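PDB 4F8Y: NADPH Quinone Oxidoreductase from Streptococcus mutans, which probably catalyses the reduction of quinones such as menadione at the expense of NADPH, using a bound FAD as the electron carrier. Local coordinates for residues H128-S132 / F133-F137; S34-L38 / Y39-F43. One frame throughout, in Å; residues are numbered along the deposited sequence.

Contact 1: H128-S132 / F133-F137; sequences HNTPS and FAMPF. With FAD (flavin-adenine dinucleotide), chain E; VK3 (menadione), chain H.
Met135 reaches back toward His128 and Thr130 and folds its CB and CG over Ser132 O, while Phe133 packs on Pro131. The methionine chain is bent at chi2 and chi3 (-57° and 98°), which brings SD to 3.4 Å from His128 NE2, oblique to the imidazole, and sets the methyl CE against Thr130 CG2 and Pro131 O. CE lies 3.4 Å from Thr130 CG2, a tight fit for two methyls. Two backbone bonds close the 3-10 turn: Ala134 N donates to Pro131 O, and Met135 N to Ser132 O at 3.1 Å. Phe133 holds its ring beside Pro131, the two side chains pointing the same way, with CE1 3.4 Å from Pro131 CB.

Nearer its start the loop meets the flavin. Asn129 N (2.7 Å) and the hydroxyl OG1 of Thr130 (2.5 Å) both donate to FAD O2, and Thr130 N donates a hydrogen bond to His128 ND1 in the plane of the imidazole, which would fix the ring's rotation. Tyr141 bonds to Thr130 OG1 and meets the His128 ring edge-to-face. The loop leaves the C-terminal end of strand 120-127, where flavodoxin-like folds hold the flavin, and continues toward helix 143-150; backbone bonds from His128 to Leu163 and Ile166 tie its start to the end of the adjacent strand 155-163 and the loop beyond.

Contact 2: S34-L38 / Y39-F43; sequences STLDL and YAEHF
Leu38 lays its CD2 methyl over one face of the Phe43 ring, 4.2 Å from CG, the two side chains running side by side in the same direction. The backbone beneath them is joined as well: Phe43 N donates to Leu38 O at 3.0 Å in a nearly straight bond (168°), while the link from Glu41 N to the same oxygen is weak. Asp37, just ahead of the type I turn formed by Tyr39 to His42, bonds back to its first residues. With CG anti to the backbone N (chi1 -170°), its carboxylate swings across to Ala40, whose N binds OD1 at 3.0 Å from well above the carboxylate plane and whose CB packs on CG. A water donates to this OD1 and accepts from Tyr39 N. Asp37 O takes Glu41 N at 2.8 Å, almost in line with the carbonyl bond, though the N-H is bent away (138°).

Bent at chi2, Glu41 crosses Leu36 at about a right angle, its CG 3.5 Å from Leu36 CD1. Its OE1 goes on to a salt bridge with Lys66 and a hydrogen bond with Tyr67. The hydroxyl of Tyr39 bonds to Leu47 O of the second subunit. This is the exit from strand 32-37, outermost in the parallel sheet: Leu38 rests on strand 2-7 and helix 90-99, Leu36 packs between helices 65-73 and 90-99, and Phe43 meets Tyr67 edge-to-face.

Contact 2 precedes contact 1 along the chain, and the two do not touch: their centres are 28 Å apart and their nearest atoms about 15 Å. Contact 2 takes in the end of the outermost strand 32-37 and the turn after it; contact 1 lies in the loop after strand 120-127, with strands 2-7 and 76-82 lying between in the same flavodoxin-like sheet. Their relation to the active site differs. Contact 1 binds the flavin directly and has Asn129 beside menadione, whereas in contact 2 the side chain of Tyr39 remains about 9 Å from a bound FAD and about 14 Å from a menadione, and the turn instead meets the second subunit, whose Arg55 also bonds to the FAD held at contact 1.

Contact 1: H128-S132 / F133-F137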
loop_
_atom_site.group_PDB
_atom_site.type_symbol
_atom_site.label_atom_id
_atom_site.label_comp_id
_atom_site.label_asym_id
_atom_site.label_seq_id
_atom_site.Cartn_x
_atom_site.Cartn_y
_atom_site.Cartn_z
ATOM N N HIS A 128 11.135 9.717 -4.046
ATOM C CA HIS A 128 11.744 8.393 -4.220
ATOM C C HIS A 128 13.125 8.488 -4.889
ATOM O O HIS A 128 13.551 9.571 -5.286
ATOM C CB HIS A 128 10.817 7.447 -4.990
ATOM C CG HIS A 128 10.460 7.930 -6.363
ATOM N ND1 HIS A 128 11.296 7.777 -7.449
ATOM C CD2 HIS A 128 9.353 8.557 -6.826
ATOM C CE1 HIS A 128 10.723 8.296 -8.520
ATOM N NE2 HIS A 128 9.542 8.774 -8.171
ATOM N N ASN A 129 13.814 7.354 -5.008
ATOM C CA ASN A 129 15.182 7.307 -5.539
ATOM C C ASN A 129 15.319 6.816 -6.982
ATOM O O ASN A 129 16.438 6.621 -7.466
ATOM C CB ASN A 129 16.049 6.418 -4.652
ATOM C CG ASN A 129 16.456 7.094 -3.391
ATOM O OD1 ASN A 129 16.714 8.298 -3.382
ATOM N ND2 ASN A 129 16.528 6.334 -2.309
ATOM N N THR A 130 14.189 6.618 -7.659
ATOM C CA THR A 130 14.157 6.087 -9.023
ATOM C C THR A 130 14.200 7.225 -10.048
ATOM O O THR A 130 13.596 8.279 -9.827
ATOM C CB THR A 130 12.889 5.212 -9.235
ATOM O OG1 THR A 130 12.818 4.222 -8.204
ATOM C CG2 THR A 130 12.906 4.510 -10.581
ATOM N N PRO A 131 14.937 7.026 -11.164
ATOM C CA PRO A 131 15.000 8.006 -12.260
ATOM C C PRO A 131 13.631 8.325 -12.859
ATOM O O PRO A 131 12.783 7.455 -12.954
ATOM C CB PRO A 131 15.888 7.309 -13.298
ATOM C CG PRO A 131 16.763 6.414 -12.495
ATOM C CD PRO A 131 15.907 5.930 -11.353
ATOM N N SER A 132 13.424 9.569 -13.266
ATOM C CA SER A 132 12.111 9.994 -13.744
ATOM C C SER A 132 11.715 9.340 -15.064
ATOM O O SER A 132 10.524 9.205 -15.363
ATOM C CB SER A 132 12.052 11.515 -13.886
ATOM O OG SER A 132 13.078 11.965 -14.750
ATOM N N PHE A 133 12.706 8.942 -15.856
ATOM C CA PHE A 133 12.408 8.318 -17.141
ATOM C C PHE A 133 11.705 6.983 -16.935
ATOM O O PHE A 133 10.933 6.533 -17.789
ATOM C CB PHE A 133 13.664 8.165 -18.013
ATOM C CG PHE A 133 14.599 7.065 -17.570
ATOM C CD1 PHE A 133 15.777 7.364 -16.907
ATOM C CD2 PHE A 133 14.315 5.737 -17.845
ATOM C CE1 PHE A 133 16.639 6.355 -16.511
ATOM C CE2 PHE A 133 15.173 4.728 -17.451
ATOM C CZ PHE A 133 16.334 5.037 -16.781
ATOM N N ALA A 134 11.954 6.369 -15.781
ATOM C CA ALA A 134 11.430 5.044 -15.480
ATOM C C ALA A 134 9.972 5.110 -15.055
ATOM O O ALA A 134 9.293 4.089 -14.993
ATOM C CB ALA A 134 12.262 4.388 -14.399
ATOM N N MET A 135 9.493 6.317 -14.775
ATOM C CA MET A 135 8.164 6.499 -14.196
ATOM C C MET A 135 7.007 5.961 -15.051
ATOM O O MET A 135 6.091 5.336 -14.523
ATOM C CB MET A 135 7.941 7.963 -13.822
ATOM C CG MET A 135 8.857 8.469 -12.711
ATOM S SD MET A 135 8.737 7.516 -11.178
ATOM C CE MET A 135 10.155 6.436 -11.348
ATOM N N PRO A 136 7.035 6.211 -16.373
ATOM C CA PRO A 136 5.983 5.621 -17.212
ATOM C C PRO A 136 5.963 4.081 -17.201
ATOM O O PRO A 136 5.012 3.487 -17.708
ATOM C CB PRO A 136 6.328 6.137 -18.618
ATOM C CG PRO A 136 7.079 7.398 -18.383
ATOM C CD PRO A 136 7.854 7.189 -17.115
ATOM N N PHE A 137 6.977 3.446 -16.622
ATOM C CA PHE A 137 7.166 2.007 -16.804
ATOM C C PHE A 137 7.020 1.188 -15.530
ATOM O O PHE A 137 6.666 0.010 -15.577
ATOM C CB PHE A 137 8.525 1.730 -17.454
ATOM C CG PHE A 137 8.666 2.331 -18.816
ATOM C CD1 PHE A 137 8.046 1.746 -19.911
ATOM C CD2 PHE A 137 9.401 3.488 -19.005
ATOM C CE1 PHE A 137 8.163 2.297 -21.168
ATOM C CE2 PHE A 137 9.524 4.042 -20.257
ATOM C CZ PHE A 137 8.904 3.446 -21.345
HETATM P PA FAD E . 15.251 11.763 4.296
HETATM O O1A FAD E . 16.149 10.420 4.605
HETATM O O2A FAD E . 14.577 12.201 5.515
HETATM O O5B FAD E . 16.204 12.951 3.711
HETATM C C5B FAD E . 16.771 12.787 2.439
HETATM C C4B FAD E . 17.821 13.835 2.108
HETATM O O4B FAD E . 17.362 15.228 2.076
HETATM C C3B FAD E . 19.050 13.912 3.103
HETATM O O3B FAD E . 20.350 13.840 2.592
HETATM C C2B FAD E . 18.676 15.075 4.002
HETATM O O2B FAD E . 19.647 15.548 4.895
HETATM C C1B FAD E . 18.109 15.984 2.985
HETATM N N9A FAD E . 17.336 17.111 3.500
HETATM C C8A FAD E . 16.560 17.146 4.588
HETATM N N7A FAD E . 16.004 18.411 4.676
HETATM C C5A FAD E . 16.461 19.148 3.608
HETATM C C6A FAD E . 16.232 20.444 3.212
HETATM N N6A FAD E . 15.355 21.299 3.997
HETATM N N1A FAD E . 16.820 20.923 2.110
HETATM C C2A FAD E . 17.645 20.136 1.376
HETATM N N3A FAD E . 17.869 18.853 1.772
HETATM C C4A FAD E . 17.276 18.368 2.881
HETATM N N1 FAD E . 12.624 4.612 -3.333
HETATM C C2 FAD E . 12.721 4.009 -4.743
HETATM O O2 FAD E . 12.808 4.923 -5.786
HETATM N N3 FAD E . 11.641 2.915 -4.954
HETATM C C4 FAD E . 11.274 1.880 -3.805
HETATM O O4 FAD E . 10.035 1.277 -3.980
HETATM C C4X FAD E . 11.456 2.448 -2.379
HETATM N N5 FAD E . 11.127 1.663 -1.193
HETATM C C5X FAD E . 11.514 2.092 0.137
HETATM C C6 FAD E . 11.067 1.309 1.229
HETATM C C7 FAD E . 11.399 1.681 2.501
HETATM C C7M FAD E . 10.908 0.849 3.683
HETATM C C8 FAD E . 12.151 2.786 2.706
HETATM C C8M FAD E . 12.521 3.208 4.125
HETATM C C9 FAD E . 12.582 3.539 1.646
HETATM C C9A FAD E . 12.245 3.160 0.329
HETATM N N10 FAD E . 12.707 3.982 -0.768
HETATM C C10 FAD E . 12.375 3.674 -2.165
HETATM C "C1'" FAD E . 13.360 5.246 -0.501
HETATM C "C2'" FAD E . 12.455 6.440 -0.201
HETATM O "O2'" FAD E . 11.469 6.725 -1.163
HETATM C "C3'" FAD E . 13.248 7.649 0.250
HETATM O "O3'" FAD E . 14.066 7.394 1.355
HETATM C "C4'" FAD E . 12.328 8.833 0.477
HETATM O "O4'" FAD E . 11.393 9.036 -0.534
HETATM C "C5'" FAD E . 13.063 10.111 0.808
HETATM O "O5'" FAD E . 12.269 11.004 1.511
HETATM P P FAD E . 12.608 11.130 3.110
HETATM O O1P FAD E . 11.681 12.332 3.747
HETATM O O2P FAD E . 12.369 9.849 3.771
HETATM O O3P FAD E . 14.228 11.440 3.050
HETATM C C1K VK3 H . 13.999 -0.125 -1.910
HETATM O O1K VK3 H . 13.794 -0.612 -0.613
HETATM C C2K VK3 H . 13.421 -0.858 -3.074
HETATM C C3K VK3 H . 13.632 -0.392 -4.359
HETATM C C4K VK3 H . 14.398 0.787 -4.565
HETATM O O4K VK3 H . 14.611 1.234 -5.884
HETATM C C5K VK3 H . 14.952 1.495 -3.440
HETATM C C6K VK3 H . 15.720 2.676 -3.621
HETATM C C7K VK3 H . 16.242 3.341 -2.540
HETATM C C8K VK3 H . 16.010 2.834 -1.160
HETATM C C9K VK3 H . 15.274 1.696 -0.989
HETATM C C10 VK3 H . 14.729 1.007 -2.101
HETATM C C11 VK3 H . 13.061 -1.146 -5.561
#

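Contact 2: S34-L38 / Y39-F43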
loop_
_atom_site.group_PDB
_atom_site.type_symbol
_atom_site.label_atom_id
_atom_site.label_comp_id
_atom_site.label_asym_id
_atom_site.label_seq_id
_atom_site.Cartn_x
_atom_site.Cartn_y
_atom_site.Cartn_z
ATOM N N SER A 34 -6.367 22.069 7.007
ATOM C CA SER A 34 -6.164 21.151 8.123
ATOM C C SER A 34 -5.188 20.013 7.763
ATOM O O SER A 34 -5.304 19.374 6.711
ATOM C CB SER A 34 -7.501 20.617 8.654
ATOM O OG SER A 34 -7.880 19.413 8.014
ATOM N N THR A 35 -4.210 19.793 8.638
ATOM C CA THR A 35 -3.187 18.777 8.419
ATOM C C THR A 35 -3.481 17.508 9.233
ATOM O O THR A 35 -3.759 17.565 10.438
ATOM C CB THR A 35 -1.765 19.309 8.758
ATOM O OG1 THR A 35 -1.433 20.415 7.901
ATOM C CG2 THR A 35 -0.722 18.207 8.587
ATOM N N LEU A 36 -3.436 16.369 8.556
ATOM C CA LEU A 36 -3.594 15.084 9.208
ATOM C C LEU A 36 -2.250 14.340 9.172
ATOM O O LEU A 36 -1.858 13.750 8.159
ATOM C CB LEU A 36 -4.706 14.280 8.528
ATOM C CG LEU A 36 -4.901 12.855 9.011
ATOM C CD1 LEU A 36 -5.140 12.844 10.510
ATOM C CD2 LEU A 36 -6.042 12.204 8.236
ATOM N N ASP A 37 -1.528 14.413 10.281
ATOM C CA ASP A 37 -0.280 13.689 10.431
ATOM C C ASP A 37 -0.629 12.279 10.919
ATOM O O ASP A 37 -0.871 12.058 12.117
ATOM C CB ASP A 37 0.616 14.437 11.424
ATOM C CG ASP A 37 2.036 13.901 11.471
ATOM O OD1 ASP A 37 2.254 12.700 11.228
ATOM O OD2 ASP A 37 2.946 14.688 11.783
ATOM N N LEU A 38 -0.695 11.330 9.988
ATOM C CA LEU A 38 -1.100 9.969 10.333
ATOM C C LEU A 38 -0.198 9.365 11.424
ATOM O O LEU A 38 -0.676 8.660 12.319
ATOM C CB LEU A 38 -1.133 9.078 9.083
ATOM C CG LEU A 38 -2.110 9.480 7.981
ATOM C CD1 LEU A 38 -1.967 8.558 6.785
ATOM C CD2 LEU A 38 -3.533 9.492 8.501
ATOM N N TYR A 39 1.100 9.654 11.355
ATOM C CA TYR A 39 2.054 9.130 12.333
ATOM C C TYR A 39 1.895 9.771 13.711
ATOM O O TYR A 39 1.961 9.094 14.737
ATOM C CB TYR A 39 3.495 9.278 11.823
ATOM C CG TYR A 39 3.983 8.078 11.037
ATOM C CD1 TYR A 39 4.585 7.009 11.683
ATOM C CD2 TYR A 39 3.831 8.009 9.655
ATOM C CE1 TYR A 39 5.026 5.903 10.981
ATOM C CE2 TYR A 39 4.273 6.913 8.942
ATOM C CZ TYR A 39 4.870 5.856 9.613
ATOM O OH TYR A 39 5.320 4.746 8.925
ATOM N N ALA A 40 1.690 11.082 13.725
ATOM C CA ALA A 40 1.414 11.820 14.956
ATOM C C ALA A 40 0.067 11.434 15.557
ATOM O O ALA A 40 -0.122 11.544 16.768
ATOM C CB ALA A 40 1.470 13.322 14.698
ATOM N N GLU A 41 -0.860 10.985 14.708
ATOM C CA GLU A 41 -2.190 10.549 15.142
ATOM C C GLU A 41 -2.178 9.124 15.683
ATOM O O GLU A 41 -3.175 8.663 16.244
ATOM C CB GLU A 41 -3.190 10.644 13.984
ATOM C CG GLU A 41 -3.494 12.072 13.555
ATOM C CD GLU A 41 -4.748 12.623 14.200
ATOM O OE1 GLU A 41 -5.836 12.128 13.862
ATOM O OE2 GLU A 41 -4.655 13.552 15.030
ATOM N N HIS A 42 -1.044 8.443 15.523
ATOM C CA HIS A 42 -0.922 7.021 15.849
ATOM C C HIS A 42 -2.006 6.234 15.113
ATOM O O HIS A 42 -2.606 5.299 15.668
ATOM C CB HIS A 42 -1.036 6.765 17.357
ATOM C CG HIS A 42 -0.505 7.875 18.214
ATOM N ND1 HIS A 42 0.835 8.196 18.275
ATOM C CD2 HIS A 42 -1.136 8.724 19.062
ATOM C CE1 HIS A 42 1.003 9.205 19.114
ATOM N NE2 HIS A 42 -0.175 9.541 19.608
ATOM N N PHE A 43 -2.261 6.620 13.864
ATOM C CA PHE A 43 -3.301 5.992 13.056
ATOM C C PHE A 43 -3.100 4.481 12.954
ATOM O O PHE A 43 -2.002 3.998 12.650
ATOM C CB PHE A 43 -3.368 6.621 11.661
ATOM C CG PHE A 43 -4.544 6.161 10.846
ATOM C CD1 PHE A 43 -5.808 6.667 11.085
ATOM C CD2 PHE A 43 -4.385 5.226 9.834
ATOM C CE1 PHE A 43 -6.902 6.238 10.335
ATOM C CE2 PHE A 43 -5.465 4.793 9.085
ATOM C CZ PHE A 43 -6.726 5.301 9.333
HETATM O O HOH W 1 2.582 11.115 9.252
HETATM O O HOH W 2 -2.645 15.376 12.982
#